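Local coordinates for heroin esterase (Rhodococcus sp., PDB 1LZL), which is an acetyl esterase of the alpha/beta hydrolase fold, named for its action on heroin, from which it probably removes acetyl groups by ester hydrolysis, at residues A[139-144]-A[178-183]; A[168-173]-A[247-252]. All blocks are in the same frame, centred on the assembly; numbering follows the deposited sequence. Where two conformers were deposited one is given.

Interaction 1: residues A[139-144]-A[178-183]; sequences YIHAHA and VVPVAF
His141 packs its imidazole against Val179 and Pro180, an aromatic-to-aliphatic contact near the outside of the alpha/beta hydrolase fold. It joins the last turn of helix 128-142 to the connection between helix 161-176 and strand 183-187. That connection belongs to a beta-alpha-beta crossover, since strands 153-159 and 183-187 are parallel neighbours in the sheet. The chain starts to join the sheet at the far end of the segment, where Ala182 and Phe183 make backbone hydrogen bonds to Ile154 and Val156. The contact is partly buried. No hydrogen bond links the two segments, and His141 alone does the touching from the helix side.

The side chain of His141 leaves the helix toward the connection, with CG anti to the backbone N (chi1 179°). This sets the ring beside Val179, whose CB sits over one face of the imidazole, 4.3 Å from the plane of the His141 ring and nearer its margin. The two side chains run past each other in opposite directions. His141 CB is 3.8 Å from Val179 CG1, while His141 ND1 is 4.0 Å from Val179 CG2. Pro180 lies roughly perpendicular to the histidine side chain and meets the outer part of the ring obliquely. Replacing His141 with an alanine would probably open a gap beside the Val179 methyls and take away the imidazole that packs on Pro180 CD. Elsewhere, Pro151 and Ile154 also touch the His141 side chain, and Val179 rests on Leu137 and Leu138 of the same helix. The closest approach is from His141 NE2 to Pro180 CD, at 3.5 Å.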
loop_
_atom_site.group_PDB
_atom_site.type_symbol
_atom_site.label_atom_id
_atom_site.label_comp_id
_atom_site.label_asym_id
_atom_site.label_seq_id
_atom_site.Cartn_x
_atom_site.Cartn_y
_atom_site.Cartn_z
ATOM N N TYR A 139 6.179 17.319 -0.501
ATOM C CA TYR A 139 7.600 17.557 -0.777
ATOM C C TYR A 139 7.956 17.157 -2.186
ATOM O O TYR A 139 8.625 17.948 -2.882
ATOM C CB TYR A 139 8.415 16.750 0.242
ATOM C CG TYR A 139 9.893 16.746 -0.122
ATOM C CD1 TYR A 139 10.685 17.854 0.173
ATOM C CD2 TYR A 139 10.470 15.635 -0.743
ATOM C CE1 TYR A 139 12.035 17.799 -0.177
ATOM C CE2 TYR A 139 11.799 15.572 -1.101
ATOM C CZ TYR A 139 12.562 16.690 -0.786
ATOM O OH TYR A 139 13.898 16.692 -1.134
ATOM N N ILE A 140 7.619 15.931 -2.620
ATOM C CA ILE A 140 8.060 15.542 -3.984
ATOM C C ILE A 140 7.451 16.449 -5.043
ATOM O O ILE A 140 8.111 16.733 -6.054
ATOM C CB ILE A 140 7.882 14.059 -4.313
ATOM C CG1 ILE A 140 6.442 13.596 -4.283
ATOM C CG2 ILE A 140 8.787 13.229 -3.393
ATOM C CD1 ILE A 140 6.345 12.112 -4.631
ATOM N N HIS A 141 6.228 16.932 -4.828
ATOM C CA HIS A 141 5.554 17.785 -5.796
ATOM C C HIS A 141 6.250 19.139 -5.821
ATOM O O HIS A 141 6.554 19.626 -6.922
ATOM C CB HIS A 141 4.073 17.939 -5.401
ATOM C CG HIS A 141 3.390 18.843 -6.382
ATOM N ND1 HIS A 141 3.010 20.091 -5.986
ATOM C CD2 HIS A 141 3.069 18.700 -7.697
ATOM C CE1 HIS A 141 2.442 20.706 -7.035
ATOM N NE2 HIS A 141 2.472 19.887 -8.074
ATOM N N ALA A 142 6.522 19.692 -4.655
ATOM C CA ALA A 142 7.129 21.042 -4.573
ATOM C C ALA A 142 8.561 21.036 -5.043
ATOM O O ALA A 142 9.043 22.041 -5.551
ATOM C CB ALA A 142 7.086 21.565 -3.142
ATOM N N HIS A 143 9.285 19.948 -4.869
ATOM C CA HIS A 143 10.676 19.878 -5.331
ATOM C C HIS A 143 10.804 19.105 -6.633
ATOM O O HIS A 143 11.881 18.604 -6.939
ATOM C CB HIS A 143 11.538 19.256 -4.216
ATOM C CG HIS A 143 11.601 20.135 -2.994
ATOM N ND1 HIS A 143 12.670 20.960 -2.721
ATOM C CD2 HIS A 143 10.734 20.347 -1.978
ATOM C CE1 HIS A 143 12.473 21.631 -1.586
ATOM N NE2 HIS A 143 11.291 21.268 -1.120
ATOM N N ALA A 144 9.756 18.968 -7.464
ATOM C CA ALA A 144 9.811 18.022 -8.586
ATOM C C ALA A 144 10.934 18.355 -9.554
ATOM O O ALA A 144 11.650 17.499 -10.022
ATOM C CB ALA A 144 8.476 17.915 -9.348
ATOM N N VAL A 178 -3.841 21.084 -3.507
ATOM C CA VAL A 178 -2.469 21.541 -3.748
ATOM C C VAL A 178 -1.744 20.657 -4.747
ATOM O O VAL A 178 -1.139 21.084 -5.721
ATOM C CB VAL A 178 -1.719 21.647 -2.402
ATOM C CG1 VAL A 178 -0.259 22.037 -2.636
ATOM C CG2 VAL A 178 -2.414 22.668 -1.508
ATOM N N VAL A 179 -1.785 19.346 -4.526
ATOM C CA VAL A 179 -0.988 18.416 -5.345
ATOM C C VAL A 179 -1.903 17.619 -6.265
ATOM O O VAL A 179 -2.785 16.924 -5.709
ATOM C CB VAL A 179 -0.244 17.382 -4.472
ATOM C CG1 VAL A 179 0.586 16.442 -5.382
ATOM C CG2 VAL A 179 0.600 18.092 -3.452
ATOM N N PRO A 180 -1.715 17.670 -7.571
ATOM C CA PRO A 180 -2.520 16.848 -8.488
ATOM C C PRO A 180 -1.922 15.423 -8.483
ATOM O O PRO A 180 -0.702 15.233 -8.589
ATOM C CB PRO A 180 -2.327 17.535 -9.814
ATOM C CG PRO A 180 -0.898 18.014 -9.745
ATOM C CD PRO A 180 -0.724 18.513 -8.328
ATOM N N VAL A 181 -2.778 14.414 -8.337
ATOM C CA VAL A 181 -2.361 13.012 -8.419
ATOM C C VAL A 181 -2.889 12.406 -9.731
ATOM O O VAL A 181 -4.115 12.492 -9.971
ATOM C CB VAL A 181 -2.837 12.255 -7.158
ATOM C CG1 VAL A 181 -2.496 10.774 -7.340
ATOM C CG2 VAL A 181 -2.206 12.806 -5.891
ATOM N N ALA A 182 -1.982 11.880 -10.552
ATOM C CA ALA A 182 -2.344 11.373 -11.883
ATOM C C ALA A 182 -2.929 9.953 -11.852
ATOM O O ALA A 182 -3.694 9.572 -12.746
ATOM C CB ALA A 182 -1.134 11.377 -12.803
ATOM N N PHE A 183 -2.552 9.173 -10.845
ATOM C CA PHE A 183 -2.879 7.735 -10.808
ATOM C C PHE A 183 -2.807 7.221 -9.378
ATOM O O PHE A 183 -1.946 7.690 -8.610
ATOM C CB PHE A 183 -1.934 6.949 -11.701
ATOM C CG PHE A 183 -2.352 5.495 -11.944
ATOM C CD1 PHE A 183 -3.495 5.197 -12.670
ATOM C CD2 PHE A 183 -1.583 4.463 -11.432
ATOM C CE1 PHE A 183 -3.884 3.886 -12.940
ATOM C CE2 PHE A 183 -1.946 3.148 -11.700
ATOM C CZ PHE A 183 -3.093 2.858 -12.426
#

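Interaction 2: residues A[168-173]-A[247-252]; sequences GTVLKA and TGLPPT
Val170 and Pro250 meet end on, and Leu171 and Leu249 cross obliquely beside them. Val170 and Leu171 lie on helix 161-176, which follows a probable nucleophile elbow of the alpha/beta hydrolase fold. Leu249 and Pro250 lie in the loop that leads into strand 252-257. All four residues are buried.

Val170 points at the loop. Its CG1 is anti to the backbone N (chi1 167°) and presses on the proline ring, 3.3 Å from Pro250 CD and 3.6 Å from Pro250 CG. The first of these is tighter than ordinary carbon-carbon contact. Leu171 starts away from the loop, but its CD2 methyl swings back and lies 3.9 Å from Leu249 CD1. Leu249 points at the helix, and its CD2 touches both Val170 CG1 and Leu171 CD2. This leucine therefore bridges two successive helix residues.

The loop is also held from within. Thr252 OG1 donates to Pro250 O over 2.7 Å, the hydroxyl coming in 28° out of the carbonyl plane. The same hydroxyl is hydrogen-bonded to Gln184 of strand 183-187. Outside the contact, Tyr269 of helix 263-275 touches Leu171, and Leu273 of that helix touches Leu249.

A hydrogen bond from Arg174 NH1, further along the helix, to Thr247 O adds a polar tie. Between the two segments themselves the contact is purely apolar, methyl and ring carbons packed in the buried interior.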
loop_
_atom_site.group_PDB
_atom_site.type_symbol
_atom_site.label_atom_id
_atom_site.label_comp_id
_atom_site.label_asym_id
_atom_site.label_seq_id
_atom_site.Cartn_x
_atom_site.Cartn_y
_atom_site.Cartn_z
ATOM N N GLY A 168 -6.045 7.186 1.604
ATOM C CA GLY A 168 -6.285 8.330 2.451
ATOM C C GLY A 168 -5.498 9.553 2.020
ATOM O O GLY A 168 -6.035 10.700 2.058
ATOM N N THR A 169 -4.248 9.326 1.618
ATOM C CA THR A 169 -3.421 10.395 1.080
ATOM C C THR A 169 -4.023 10.960 -0.206
ATOM O O THR A 169 -3.987 12.196 -0.413
ATOM C CB THR A 169 -2.007 9.853 0.797
ATOM O OG1 THR A 169 -1.463 9.465 2.091
ATOM C CG2 THR A 169 -1.124 10.945 0.222
ATOM N N VAL A 170 -4.573 10.126 -1.061
ATOM C CA VAL A 170 -5.186 10.589 -2.318
ATOM C C VAL A 170 -6.473 11.345 -2.038
ATOM O O VAL A 170 -6.682 12.397 -2.684
ATOM C CB VAL A 170 -5.381 9.398 -3.271
ATOM C CG1 VAL A 170 -6.300 9.771 -4.451
ATOM C CG2 VAL A 170 -4.026 8.896 -3.769
ATOM N N LEU A 171 -7.282 10.939 -1.083
ATOM C CA LEU A 171 -8.440 11.711 -0.641
ATOM C C LEU A 171 -7.978 13.082 -0.136
ATOM O O LEU A 171 -8.562 14.106 -0.525
ATOM C CB LEU A 171 -9.262 11.015 0.447
ATOM C CG LEU A 171 -10.152 9.906 -0.131
ATOM C CD1 LEU A 171 -10.510 8.922 0.977
ATOM C CD2 LEU A 171 -11.391 10.541 -0.772
ATOM N N LYS A 172 -6.950 13.093 0.720
ATOM C CA LYS A 172 -6.453 14.340 1.297
ATOM C C LYS A 172 -5.925 15.249 0.214
ATOM O O LYS A 172 -6.191 16.485 0.227
ATOM C CB LYS A 172 -5.366 14.007 2.348
ATOM C CG LYS A 172 -4.893 15.294 3.048
ATOM C CD LYS A 172 -4.191 14.913 4.357
ATOM C CE LYS A 172 -5.270 14.647 5.418
ATOM N NZ LYS A 172 -5.457 15.793 6.374
ATOM N N ALA A 173 -5.217 14.731 -0.776
ATOM C CA ALA A 173 -4.649 15.518 -1.885
ATOM C C ALA A 173 -5.761 16.179 -2.691
ATOM O O ALA A 173 -5.684 17.381 -3.003
ATOM C CB ALA A 173 -3.724 14.665 -2.753
ATOM N N THR A 247 -16.019 11.315 -6.007
ATOM C CA THR A 247 -15.795 11.899 -7.326
ATOM C C THR A 247 -14.469 12.661 -7.401
ATOM O O THR A 247 -13.955 13.142 -6.384
ATOM C CB THR A 247 -16.929 12.870 -7.746
ATOM O OG1 THR A 247 -16.849 13.986 -6.855
ATOM C CG2 THR A 247 -18.311 12.206 -7.621
ATOM N N GLY A 248 -13.973 12.746 -8.639
ATOM C CA GLY A 248 -12.768 13.540 -8.872
ATOM C C GLY A 248 -11.500 12.911 -8.326
ATOM O O GLY A 248 -10.472 13.580 -8.318
ATOM N N LEU A 249 -11.514 11.652 -7.897
ATOM C CA LEU A 249 -10.299 10.928 -7.556
ATOM C C LEU A 249 -9.600 10.451 -8.814
ATOM O O LEU A 249 -10.159 10.386 -9.921
ATOM C CB LEU A 249 -10.620 9.764 -6.594
ATOM C CG LEU A 249 -11.112 10.275 -5.229
ATOM C CD1 LEU A 249 -11.669 9.122 -4.406
ATOM C CD2 LEU A 249 -9.999 10.974 -4.439
ATOM N N PRO A 250 -8.298 10.125 -8.760
ATOM C CA PRO A 250 -7.546 9.759 -9.949
ATOM C C PRO A 250 -7.919 8.383 -10.517
ATOM O O PRO A 250 -8.416 7.561 -9.755
ATOM C CB PRO A 250 -6.085 9.685 -9.433
ATOM C CG PRO A 250 -6.079 10.177 -8.058
ATOM C CD PRO A 250 -7.471 10.037 -7.521
ATOM N N PRO A 251 -7.629 8.130 -11.795
ATOM C CA PRO A 251 -7.754 6.752 -12.353
ATOM C C PRO A 251 -7.021 5.814 -11.400
ATOM O O PRO A 251 -5.959 6.151 -10.842
ATOM C CB PRO A 251 -7.075 6.814 -13.722
ATOM C CG PRO A 251 -7.093 8.276 -14.100
ATOM C CD PRO A 251 -7.098 9.050 -12.805
ATOM N N THR A 252 -7.625 4.655 -11.154
ATOM C CA THR A 252 -7.164 3.782 -10.078
ATOM C C THR A 252 -7.030 2.343 -10.530
ATOM O O THR A 252 -7.838 1.882 -11.334
ATOM C CB THR A 252 -8.224 3.847 -8.964
ATOM O OG1 THR A 252 -8.233 5.194 -8.454
ATOM C CG2 THR A 252 -7.943 2.906 -7.773
#

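From the N terminus the segments come in the order 139-144, 168-173, 178-183 and 247-252, so the two contacts cross rather than nest. Interaction 1 closes a 33-residue excursion through strand 153-159 and helix 161-176. Interaction 2 starts on that helix, inside the first loop, and closes a longer one of 73 residues through strand 183-187 and helices 198-202 and 211-222. Their centres are 13 Å apart, and the segments 178-183 and 247-252 touch, with Val181 O 3.5 Å from Pro250 CB. Together the contacts tie helices 128-142 and 161-176 to the lead-ins of the neighbouring parallel strands 183-187 and 252-257.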